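Local structure of transmembrane oligosaccharyl transferase (Archaeoglobus fulgidus, 3WAJ) at residues P70-Y73 and G77-T80; E130-R135 and S439-S444; I224-M229 and A288-A293; V822-S827 and T838-K843. The protein belongs to the STT3 family of membrane-embedded oligosaccharyl transferases, joining a helical transmembrane region of the GT-C class to a large globular part built of helices and beta sheets. All blocks are in the same frame, centred on the assembly; numbering follows the deposited sequence.

Contact 1 (P70-Y73 and G77-T80); sequences PFTY and GSYT
The connection of a small antiparallel beta hairpin, strands 68-69 and 78-79, curls back on itself where Tyr-73 meets Gly-77. Gly-77 N donates to Tyr-73 O at 3.0 Å with an N-H...O angle of 163°. One residue earlier, Thr-72 O receives a CA-H...O contact from Gly-77 CA at 3.2 Å. The same CA also lies 3.6 Å from Pro-70 CA, a spacing with little room for a side chain. Beyond the glycine, Thr-72 CG2 rests on Ser-78 CB at 3.5 Å. Tyr-73 lies alongside Gly-77 O and Ser-78 OG, with its CB 3.4 Å from Ser-78 OG. Its CG is turned opposite the backbone N (chi1 -178°), which carries ring atom CD2 to 3.2 Å from Gly-77 O; the ring lies obliquely to Gly-77 O and Ser-78 OG. Asn-534 ND2 donates to that carbonyl, and Tyr-540 OH is hydrogen-bonded to Pro-70 O, so the loop is also tied to the 500-615 region. With one N-H bond and one weaker CA-H contact at adjacent carbonyls, the backbone itself closes the turn, and the side chains mainly fill in around it.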
loop_
_atom_site.group_PDB
_atom_site.type_symbol
_atom_site.label_atom_id
_atom_site.label_comp_id
_atom_site.label_asym_id
_atom_site.label_seq_id
_atom_site.Cartn_x
_atom_site.Cartn_y
_atom_site.Cartn_z
ATOM N N PRO A 70 10.234 -8.070 14.031
ATOM C CA PRO A 70 10.888 -6.953 14.717
ATOM C C PRO A 70 11.729 -6.107 13.772
ATOM O O PRO A 70 12.248 -5.059 14.174
ATOM C CB PRO A 70 11.792 -7.656 15.749
ATOM C CG PRO A 70 12.031 -9.011 15.175
ATOM C CD PRO A 70 10.743 -9.377 14.491
ATOM N N PHE A 71 11.858 -6.567 12.532
ATOM C CA PHE A 71 12.694 -5.896 11.539
ATOM C C PHE A 71 11.967 -4.674 10.971
ATOM O O PHE A 71 12.580 -3.805 10.341
ATOM C CB PHE A 71 13.025 -6.854 10.412
ATOM C CG PHE A 71 14.459 -6.797 9.940
ATOM C CD1 PHE A 71 14.899 -5.754 9.133
ATOM C CD2 PHE A 71 15.347 -7.829 10.247
ATOM C CE1 PHE A 71 16.188 -5.715 8.678
ATOM C CE2 PHE A 71 16.648 -7.796 9.785
ATOM C CZ PHE A 71 17.072 -6.729 9.000
ATOM N N THR A 72 10.658 -4.607 11.195
ATOM C CA THR A 72 9.875 -3.450 10.777
ATOM C C THR A 72 9.241 -2.718 11.965
ATOM O O THR A 72 9.290 -3.203 13.098
ATOM C CB THR A 72 8.820 -3.844 9.752
ATOM O OG1 THR A 72 8.335 -2.666 9.104
ATOM C CG2 THR A 72 7.679 -4.614 10.405
ATOM N N TYR A 73 8.666 -1.544 11.710
ATOM C CA TYR A 73 8.114 -0.723 12.795
ATOM C C TYR A 73 9.129 -0.586 13.950
ATOM O O TYR A 73 8.816 -0.790 15.133
ATOM C CB TYR A 73 6.747 -1.289 13.257
ATOM C CG TYR A 73 6.039 -0.490 14.341
ATOM C CD1 TYR A 73 6.271 0.878 14.505
ATOM C CD2 TYR A 73 5.154 -1.112 15.212
ATOM C CE1 TYR A 73 5.639 1.596 15.504
ATOM C CE2 TYR A 73 4.521 -0.405 16.231
ATOM C CZ TYR A 73 4.764 0.947 16.371
ATOM O OH TYR A 73 4.134 1.648 17.373
ATOM N N GLY A 77 8.499 -3.534 16.309
ATOM C CA GLY A 77 8.177 -4.760 15.601
ATOM C C GLY A 77 6.694 -4.798 15.277
ATOM O O GLY A 77 5.891 -4.124 15.928
ATOM N N SER A 78 6.324 -5.587 14.273
ATOM C CA SER A 78 4.946 -5.662 13.809
ATOM C C SER A 78 4.484 -7.115 13.723
ATOM O O SER A 78 5.181 -7.976 13.148
ATOM C CB SER A 78 4.815 -5.034 12.405
ATOM O OG SER A 78 4.450 -3.671 12.445
ATOM N N TYR A 79 3.297 -7.382 14.263
ATOM C CA TYR A 79 2.631 -8.640 13.968
ATOM C C TYR A 79 2.309 -8.648 12.491
ATOM O O TYR A 79 2.007 -7.610 11.922
ATOM C CB TYR A 79 1.336 -8.761 14.754
ATOM C CG TYR A 79 1.571 -8.843 16.238
ATOM C CD1 TYR A 79 1.747 -10.067 16.862
ATOM C CD2 TYR A 79 1.618 -7.698 17.009
ATOM C CE1 TYR A 79 1.961 -10.144 18.209
ATOM C CE2 TYR A 79 1.836 -7.761 18.351
ATOM C CZ TYR A 79 2.003 -8.987 18.949
ATOM O OH TYR A 79 2.224 -9.048 20.305
ATOM N N THR A 80 2.353 -9.822 11.880
ATOM C CA THR A 80 2.173 -9.941 10.442
ATOM C C THR A 80 0.766 -10.416 10.135
ATOM O O THR A 80 0.432 -11.580 10.395
ATOM C CB THR A 80 3.188 -10.951 9.843
ATOM O OG1 THR A 80 2.926 -12.259 10.366
ATOM C CG2 THR A 80 4.590 -10.587 10.236
#

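Contact 2 (E130-R135 and S439-S444); sequences EVFDKR and SALALS
Phe-132 and Leu-441 are paired, with CA atoms 8.0 Å apart, and the backbones draw closer toward Arg-135 and Ser-444, where the CA separation is 6.3 Å, as the link between helices 121-131 and 134-144 passes the side of helix 429-446. The Phe-132 ring carries the apolar half of the contact. Leu-441 CD2 stands over its centre, 4.0 Å from the centroid and 5° off the normal, a CH-pi contact, while the neighbouring branch point CG is 3.7 Å from Phe-132 CZ. With CG opposite the backbone N (chi1 -176°), Leu-441 lays CG and CD2 over the ring, and the two side chains cross at about a right angle. Val-131 CG1 lies over the opposite ring face, so the phenyl group is sandwiched between two aliphatic groups. Arg-398 of helix 384-402 touches both Phe-132 and Leu-441, while Glu-407 and Leu-410 of helix 405-420 also border the ring. The second half is looser: Ser-444 OG is 3.9 Å from Arg-135 CB and equally far from Asp-133 OD1, which instead accepts a hydrogen bond from Ala-136 N. That bond makes Asp-133 the N-cap of helix 134-144, whose first turn then leans on helix 429-446. The N-capped helix start and the Phe-132 CH-pi packing thus join the 121-131/134-144 connection to helix 429-446 within the helical bundle of the STT3 membrane region.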
loop_
_atom_site.group_PDB
_atom_site.type_symbol
_atom_site.label_atom_id
_atom_site.label_comp_id
_atom_site.label_asym_id
_atom_site.label_seq_id
_atom_site.Cartn_x
_atom_site.Cartn_y
_atom_site.Cartn_z
ATOM N N GLU A 130 -22.935 -22.892 -12.199
ATOM C CA GLU A 130 -23.696 -23.526 -11.125
ATOM C C GLU A 130 -24.955 -22.760 -10.758
ATOM O O GLU A 130 -25.861 -23.300 -10.112
ATOM C CB GLU A 130 -22.808 -23.689 -9.888
ATOM C CG GLU A 130 -22.594 -25.129 -9.482
ATOM C CD GLU A 130 -22.613 -26.069 -10.669
ATOM O OE1 GLU A 130 -21.747 -25.945 -11.558
ATOM O OE2 GLU A 130 -23.505 -26.938 -10.713
ATOM N N VAL A 131 -25.004 -21.496 -11.160
ATOM C CA VAL A 131 -26.162 -20.658 -10.888
ATOM C C VAL A 131 -27.034 -20.674 -12.121
ATOM O O VAL A 131 -28.249 -20.862 -12.047
ATOM C CB VAL A 131 -25.753 -19.216 -10.569
ATOM C CG1 VAL A 131 -26.963 -18.298 -10.592
ATOM C CG2 VAL A 131 -25.045 -19.144 -9.210
ATOM N N PHE A 132 -26.395 -20.497 -13.268
ATOM C CA PHE A 132 -27.116 -20.479 -14.528
ATOM C C PHE A 132 -26.847 -21.723 -15.387
ATOM O O PHE A 132 -27.115 -22.843 -14.948
ATOM C CB PHE A 132 -26.824 -19.178 -15.274
ATOM C CG PHE A 132 -27.055 -17.943 -14.438
ATOM C CD1 PHE A 132 -28.317 -17.655 -13.934
ATOM C CD2 PHE A 132 -26.016 -17.075 -14.151
ATOM C CE1 PHE A 132 -28.538 -16.518 -13.164
ATOM C CE2 PHE A 132 -26.231 -15.935 -13.384
ATOM C CZ PHE A 132 -27.496 -15.658 -12.892
ATOM N N ASP A 133 -26.325 -21.517 -16.592
ATOM C CA ASP A 133 -26.027 -22.620 -17.497
ATOM C C ASP A 133 -24.580 -22.568 -17.974
ATOM O O ASP A 133 -23.734 -21.926 -17.351
ATOM C CB ASP A 133 -26.978 -22.600 -18.696
ATOM C CG ASP A 133 -26.900 -21.304 -19.479
ATOM O OD1 ASP A 133 -25.774 -20.829 -19.737
ATOM O OD2 ASP A 133 -27.965 -20.759 -19.837
ATOM N N LYS A 134 -24.303 -23.247 -19.082
ATOM C CA LYS A 134 -22.957 -23.279 -19.645
ATOM C C LYS A 134 -22.669 -22.127 -20.601
ATOM O O LYS A 134 -21.551 -21.615 -20.652
ATOM C CB LYS A 134 -22.740 -24.568 -20.439
ATOM C CG LYS A 134 -21.888 -25.603 -19.721
ATOM C CD LYS A 134 -22.485 -26.994 -19.849
ATOM C CE LYS A 134 -21.848 -27.961 -18.863
ATOM N NZ LYS A 134 -22.173 -29.377 -19.186
ATOM N N ARG A 135 -23.685 -21.723 -21.358
ATOM C CA ARG A 135 -23.542 -20.631 -22.313
ATOM C C ARG A 135 -23.057 -19.387 -21.577
ATOM O O ARG A 135 -22.128 -18.714 -22.023
ATOM C CB ARG A 135 -24.881 -20.350 -22.996
ATOM C CG ARG A 135 -25.546 -21.581 -23.591
ATOM C CD ARG A 135 -25.726 -21.440 -25.094
ATOM N NE ARG A 135 -26.062 -22.712 -25.725
ATOM C CZ ARG A 135 -26.551 -22.829 -26.956
ATOM N NH1 ARG A 135 -26.763 -21.747 -27.693
ATOM N NH2 ARG A 135 -26.830 -24.028 -27.450
ATOM N N SER A 439 -22.889 -9.858 -16.384
ATOM C CA SER A 439 -22.787 -9.428 -17.774
ATOM C C SER A 439 -22.885 -10.648 -18.678
ATOM O O SER A 439 -23.544 -10.610 -19.720
ATOM C CB SER A 439 -21.483 -8.672 -18.029
ATOM O OG SER A 439 -21.485 -7.402 -17.410
ATOM N N ALA A 440 -22.248 -11.737 -18.253
ATOM C CA ALA A 440 -22.370 -13.022 -18.938
ATOM C C ALA A 440 -23.809 -13.537 -18.892
ATOM O O ALA A 440 -24.184 -14.420 -19.656
ATOM C CB ALA A 440 -21.448 -14.029 -18.327
ATOM N N LEU A 441 -24.598 -12.998 -17.971
ATOM C CA LEU A 441 -26.004 -13.346 -17.871
ATOM C C LEU A 441 -26.796 -12.449 -18.822
ATOM O O LEU A 441 -27.540 -12.943 -19.671
ATOM C CB LEU A 441 -26.465 -13.197 -16.418
ATOM C CG LEU A 441 -27.878 -13.581 -15.984
ATOM C CD1 LEU A 441 -28.787 -12.368 -16.019
ATOM C CD2 LEU A 441 -28.440 -14.710 -16.835
ATOM N N ALA A 442 -26.595 -11.135 -18.699
ATOM C CA ALA A 442 -27.227 -10.146 -19.578
ATOM C C ALA A 442 -27.003 -10.451 -21.060
ATOM O O ALA A 442 -27.854 -10.160 -21.900
ATOM C CB ALA A 442 -26.731 -8.746 -19.251
ATOM N N LEU A 443 -25.844 -11.015 -21.376
ATOM C CA LEU A 443 -25.554 -11.436 -22.736
ATOM C C LEU A 443 -26.217 -12.780 -23.027
ATOM O O LEU A 443 -26.972 -12.902 -23.991
ATOM C CB LEU A 443 -24.044 -11.502 -22.974
ATOM C CG LEU A 443 -23.300 -10.163 -22.950
ATOM C CD1 LEU A 443 -21.817 -10.360 -23.217
ATOM C CD2 LEU A 443 -23.892 -9.174 -23.941
ATOM N N SER A 444 -25.972 -13.777 -22.176
ATOM C CA SER A 444 -26.583 -15.104 -22.330
ATOM C C SER A 444 -28.093 -15.062 -22.092
ATOM O O SER A 444 -28.665 -15.936 -21.432
ATOM C CB SER A 444 -25.925 -16.116 -21.390
ATOM O OG SER A 444 -26.671 -17.315 -21.280
#

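Contact 3 (I224-M229 and A288-A293); sequences IILAFM and AVIAAA
Leu-226 and Met-229, one turn of helix apart, reach across to Ile-290 and Ala-291, so that helices 221-234 and 278-303 of the membrane bundle pack through an apolar interface. The two segments run in roughly the same direction, and their closest CA atoms, those of Leu-226 and Ala-291, are 7.5 Å apart, a close approach that the small alanine accommodates. Two van der Waals contacts make up the interface. In the first, Leu-226 offers a single methyl, CD2, which lies 4.0 Å from Ile-290 CG2 and equally near Ile-290 CB; the leucine and isoleucine side chains meet at about a right angle, so branch touches branch without long overlap. In the second, the end of Met-229 settles against Ala-291. No hydrogen bond crosses between the segments. Polar groups are instead occupied along each helix: Ala-292 N bonds to Ala-288 O and Ala-293 N to Val-289 O, while in the other segment the amides of Phe-228 and Met-229 each make weak bonds to two preceding carbonyls. A third helix, 243-261, borders the methionine half: Ala-250 touches both Met-229 and Ala-291, with Ser-247 and Val-251 beside them. Away from the interface, Phe-228 packs on helices 163-181 and 405-420, so helix 221-234 is flanked on more than one side. The methionine chain runs extended through chi2 (175°) and then bends at chi3 (59°), which delivers its terminal CE to 3.8 Å from Ala-291 CA and 4.1 Å from Ala-291 CB.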
loop_
_atom_site.group_PDB
_atom_site.type_symbol
_atom_site.label_atom_id
_atom_site.label_comp_id
_atom_site.label_asym_id
_atom_site.label_seq_id
_atom_site.Cartn_x
_atom_site.Cartn_y
_atom_site.Cartn_z
ATOM N N ILE A 224 -22.127 -14.428 5.016
ATOM C CA ILE A 224 -22.733 -14.389 3.682
ATOM C C ILE A 224 -23.486 -15.680 3.352
ATOM O O ILE A 224 -24.669 -15.648 3.032
ATOM C CB ILE A 224 -21.686 -14.072 2.590
ATOM C CG1 ILE A 224 -21.202 -12.620 2.717
ATOM C CG2 ILE A 224 -22.250 -14.318 1.196
ATOM C CD1 ILE A 224 -20.083 -12.265 1.752
ATOM N N ILE A 225 -22.795 -16.811 3.436
ATOM C CA ILE A 225 -23.415 -18.115 3.229
ATOM C C ILE A 225 -24.566 -18.381 4.204
ATOM O O ILE A 225 -25.569 -18.989 3.836
ATOM C CB ILE A 225 -22.374 -19.245 3.327
ATOM C CG1 ILE A 225 -21.304 -19.053 2.259
ATOM C CG2 ILE A 225 -23.038 -20.617 3.174
ATOM C CD1 ILE A 225 -20.201 -20.092 2.297
ATOM N N LEU A 226 -24.426 -17.930 5.447
ATOM C CA LEU A 226 -25.492 -18.125 6.426
ATOM C C LEU A 226 -26.727 -17.328 6.031
ATOM O O LEU A 226 -27.846 -17.763 6.277
ATOM C CB LEU A 226 -25.033 -17.761 7.831
ATOM C CG LEU A 226 -24.094 -18.768 8.482
ATOM C CD1 LEU A 226 -23.585 -18.200 9.797
ATOM C CD2 LEU A 226 -24.795 -20.108 8.705
ATOM N N ALA A 227 -26.527 -16.172 5.400
ATOM C CA ALA A 227 -27.654 -15.426 4.834
ATOM C C ALA A 227 -28.393 -16.239 3.759
ATOM O O ALA A 227 -29.616 -16.120 3.627
ATOM C CB ALA A 227 -27.205 -14.068 4.295
ATOM N N PHE A 228 -27.661 -17.068 3.009
ATOM C CA PHE A 228 -28.290 -17.960 2.025
ATOM C C PHE A 228 -29.292 -18.856 2.719
ATOM O O PHE A 228 -30.386 -19.092 2.205
ATOM C CB PHE A 228 -27.275 -18.868 1.303
ATOM C CG PHE A 228 -26.232 -18.132 0.497
ATOM C CD1 PHE A 228 -26.349 -16.775 0.223
ATOM C CD2 PHE A 228 -25.133 -18.816 0.007
ATOM C CE1 PHE A 228 -25.372 -16.104 -0.518
ATOM C CE2 PHE A 228 -24.155 -18.157 -0.735
ATOM C CZ PHE A 228 -24.277 -16.802 -1.000
ATOM N N MET A 229 -28.908 -19.374 3.881
ATOM C CA MET A 229 -29.771 -20.293 4.606
ATOM C C MET A 229 -30.920 -19.538 5.250
ATOM O O MET A 229 -32.069 -19.978 5.185
ATOM C CB MET A 229 -28.978 -21.097 5.637
ATOM C CG MET A 229 -27.842 -21.883 5.009
ATOM S SD MET A 229 -26.812 -22.711 6.226
ATOM C CE MET A 229 -28.043 -23.745 7.022
ATOM N N ALA A 288 -20.850 -23.450 11.882
ATOM C CA ALA A 288 -21.132 -24.871 11.731
ATOM C C ALA A 288 -22.291 -25.240 12.647
ATOM O O ALA A 288 -23.160 -26.033 12.291
ATOM C CB ALA A 288 -19.909 -25.684 12.064
ATOM N N VAL A 289 -22.289 -24.646 13.831
ATOM C CA VAL A 289 -23.348 -24.856 14.795
ATOM C C VAL A 289 -24.677 -24.275 14.309
ATOM O O VAL A 289 -25.697 -24.965 14.373
ATOM C CB VAL A 289 -22.959 -24.280 16.144
ATOM C CG1 VAL A 289 -24.115 -24.419 17.124
ATOM C CG2 VAL A 289 -21.722 -24.988 16.652
ATOM N N ILE A 290 -24.657 -23.023 13.833
ATOM C CA ILE A 290 -25.843 -22.377 13.247
ATOM C C ILE A 290 -26.483 -23.259 12.168
ATOM O O ILE A 290 -27.698 -23.487 12.155
ATOM C CB ILE A 290 -25.507 -21.042 12.546
ATOM C CG1 ILE A 290 -24.598 -20.163 13.396
ATOM C CG2 ILE A 290 -26.787 -20.325 12.129
ATOM C CD1 ILE A 290 -25.274 -19.507 14.520
ATOM N N ALA A 291 -25.649 -23.729 11.249
ATOM C CA ALA A 291 -26.098 -24.612 10.190
ATOM C C ALA A 291 -26.791 -25.833 10.784
ATOM O O ALA A 291 -27.804 -26.289 10.265
ATOM C CB ALA A 291 -24.933 -25.037 9.337
ATOM N N ALA A 292 -26.238 -26.359 11.874
ATOM C CA ALA A 292 -26.817 -27.529 12.533
ATOM C C ALA A 292 -28.155 -27.180 13.164
ATOM O O ALA A 292 -29.056 -28.018 13.212
ATOM C CB ALA A 292 -25.866 -28.092 13.571
ATOM N N ALA A 293 -28.285 -25.951 13.662
ATOM C CA ALA A 293 -29.558 -25.512 14.229
ATOM C C ALA A 293 -30.601 -25.435 13.122
ATOM O O ALA A 293 -31.758 -25.831 13.315
ATOM C CB ALA A 293 -29.413 -24.187 14.927
#

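Contact 4 (V822-S827 and T838-K843); sequences VVLPYS and TPYHIK
Tyr-840 OH is held against the backbone of Tyr-826, donating to Tyr-826 O at 2.6 Å and lying 2.8 Å from Tyr-826 N. The hydroxyl meets the carbonyl at a C=O...O angle of 108°, tilted 15° from the carbonyl plane, and the carbonyl oxygen in turn lies at the edge of the Tyr-840 ring, in its plane. Tyr-826 CB comes within 3.1 Å of Tyr-840 OH, which leaves the phenol end tightly enclosed. One face of the ring is covered: Leu-824 CD1 sits above its centre, 3.4 Å from the centroid and 8° off the normal, a short CH-pi contact, and Leu-824 CB continues the cover to 3.6 Å from Tyr-840 CZ. Leucine and tyrosine run past each other in opposite directions, while the Tyr-826 side chain crosses Tyr-840 at about a right angle and leads its own hydroxyl away to Met-695 N. With the polar end of Tyr-840 bonded to main chain and its face against leucine, this should limit both its position and its rotation. The CA atoms of Leu-824 and Tyr-840 stay 8.9 Å apart, so side chains bridge the gap. Strand 819-824, at the edge of one sheet beside 780-785, is thereby joined to strand 835-844, which lies between 792-800 and 847-848 in a second sheet; Val-795 and Ala-797 of 792-800 also pack on Tyr-840.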
loop_
_atom_site.group_PDB
_atom_site.type_symbol
_atom_site.label_atom_id
_atom_site.label_comp_id
_atom_site.label_asym_id
_atom_site.label_seq_id
_atom_site.Cartn_x
_atom_site.Cartn_y
_atom_site.Cartn_z
ATOM N N VAL A 822 29.937 25.239 18.725
ATOM C CA VAL A 822 29.284 24.749 17.514
ATOM C C VAL A 822 29.533 23.251 17.262
ATOM O O VAL A 822 30.639 22.740 17.481
ATOM C CB VAL A 822 29.627 25.621 16.281
ATOM C CG1 VAL A 822 31.063 25.429 15.863
ATOM C CG2 VAL A 822 28.686 25.304 15.129
ATOM N N VAL A 823 28.487 22.556 16.821
ATOM C CA VAL A 823 28.550 21.119 16.561
ATOM C C VAL A 823 28.544 20.871 15.045
ATOM O O VAL A 823 27.595 21.249 14.354
ATOM C CB VAL A 823 27.372 20.390 17.255
ATOM C CG1 VAL A 823 27.574 18.873 17.272
ATOM C CG2 VAL A 823 27.217 20.901 18.673
ATOM N N LEU A 824 29.611 20.249 14.539
ATOM C CA LEU A 824 29.787 20.005 13.105
ATOM C C LEU A 824 29.654 18.507 12.795
ATOM O O LEU A 824 30.239 17.674 13.489
ATOM C CB LEU A 824 31.154 20.525 12.645
ATOM C CG LEU A 824 31.524 21.947 13.082
ATOM C CD1 LEU A 824 32.913 22.361 12.593
ATOM C CD2 LEU A 824 30.488 22.940 12.596
ATOM N N PRO A 825 28.876 18.156 11.755
ATOM C CA PRO A 825 28.643 16.739 11.446
ATOM C C PRO A 825 29.495 16.179 10.300
ATOM O O PRO A 825 29.484 14.966 10.097
ATOM C CB PRO A 825 27.170 16.729 11.030
ATOM C CG PRO A 825 26.994 18.059 10.348
ATOM C CD PRO A 825 27.972 19.033 10.989
ATOM N N TYR A 826 30.196 17.022 9.547
ATOM C CA TYR A 826 30.995 16.495 8.438
ATOM C C TYR A 826 32.454 16.293 8.846
ATOM O O TYR A 826 33.044 17.143 9.514
ATOM C CB TYR A 826 30.902 17.397 7.202
ATOM C CG TYR A 826 29.583 17.304 6.461
ATOM C CD1 TYR A 826 29.288 16.203 5.656
ATOM C CD2 TYR A 826 28.640 18.325 6.548
ATOM C CE1 TYR A 826 28.084 16.117 4.967
ATOM C CE2 TYR A 826 27.440 18.246 5.856
ATOM C CZ TYR A 826 27.173 17.148 5.073
ATOM O OH TYR A 826 25.984 17.086 4.404
ATOM N N SER A 827 33.029 15.161 8.451
ATOM C CA SER A 827 34.453 14.905 8.693
ATOM C C SER A 827 35.189 14.804 7.371
ATOM O O SER A 827 34.572 14.674 6.306
ATOM C CB SER A 827 34.669 13.624 9.496
ATOM O OG SER A 827 34.330 12.478 8.735
ATOM N N THR A 838 36.188 21.430 1.145
ATOM C CA THR A 838 36.984 22.461 1.812
ATOM C C THR A 838 36.981 22.142 3.297
ATOM O O THR A 838 36.117 21.411 3.769
ATOM C CB THR A 838 36.401 23.884 1.623
ATOM O OG1 THR A 838 35.262 24.051 2.479
ATOM C CG2 THR A 838 36.009 24.145 0.160
ATOM N N PRO A 839 37.950 22.688 4.043
ATOM C CA PRO A 839 37.842 22.628 5.505
ATOM C C PRO A 839 36.728 23.563 5.950
ATOM O O PRO A 839 36.225 24.334 5.126
ATOM C CB PRO A 839 39.195 23.171 5.974
ATOM C CG PRO A 839 39.717 23.969 4.814
ATOM C CD PRO A 839 39.235 23.260 3.595
ATOM N N TYR A 840 36.337 23.505 7.216
ATOM C CA TYR A 840 35.370 24.470 7.722
ATOM C C TYR A 840 36.025 25.853 7.832
ATOM O O TYR A 840 37.140 25.982 8.350
ATOM C CB TYR A 840 34.852 24.049 9.097
ATOM C CG TYR A 840 33.993 22.801 9.149
ATOM C CD1 TYR A 840 32.645 22.847 8.834
ATOM C CD2 TYR A 840 34.526 21.590 9.566
ATOM C CE1 TYR A 840 31.860 21.716 8.910
ATOM C CE2 TYR A 840 33.749 20.452 9.642
ATOM C CZ TYR A 840 32.420 20.522 9.313
ATOM O OH TYR A 840 31.645 19.390 9.393
ATOM N N HIS A 841 35.341 26.884 7.347
ATOM C CA HIS A 841 35.814 28.252 7.537
ATOM C C HIS A 841 34.985 28.908 8.643
ATOM O O HIS A 841 33.849 29.329 8.405
ATOM C CB HIS A 841 35.712 29.067 6.239
ATOM C CG HIS A 841 36.159 28.324 5.018
ATOM N ND1 HIS A 841 37.485 28.071 4.743
ATOM C CD2 HIS A 841 35.451 27.780 3.997
ATOM C CE1 HIS A 841 37.576 27.398 3.608
ATOM N NE2 HIS A 841 36.357 27.207 3.135
ATOM N N ILE A 842 35.534 28.967 9.857
ATOM C CA ILE A 842 34.867 29.676 10.945
ATOM C C ILE A 842 35.186 31.145 10.806
ATOM O O ILE A 842 36.287 31.519 10.381
ATOM C CB ILE A 842 35.377 29.281 12.330
ATOM C CG1 ILE A 842 36.404 28.174 12.236
ATOM C CG2 ILE A 842 34.240 28.895 13.268
ATOM C CD1 ILE A 842 37.233 28.118 13.462
ATOM N N LYS A 843 34.233 31.977 11.198
ATOM C CA LYS A 843 34.416 33.406 11.127
ATOM C C LYS A 843 33.767 34.011 12.357
ATOM O O LYS A 843 32.573 33.810 12.608
ATOM C CB LYS A 843 33.793 33.954 9.842
ATOM C CG LYS A 843 33.945 35.450 9.627
ATOM C CD LYS A 843 33.098 35.899 8.440
ATOM C CE LYS A 843 33.198 37.399 8.185
ATOM N NZ LYS A 843 34.516 37.783 7.594
#

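Overall arrangement
Contacts 2 and 3 lie in the helical membrane bundle, their centres 27 Å apart and nearest atoms about 9 Å apart; both segments of contact 3 fall between those of contact 2 in sequence. Contact 4 belongs to the peripheral domain across the chain's centre, 76 Å from contact 2 and 74 Å from contact 3, centre to centre. Contact 1 is intermediate, its centre 37 Å from that of contact 3 and 39 Å from that of contact 4. None of the segments supplies a ligand to the zinc ion, bound by Asp-47, Asp-161 and His-163. Helix 163-181, which starts at His-163, nevertheless continues to residues bordering segments 130-135 and 224-229.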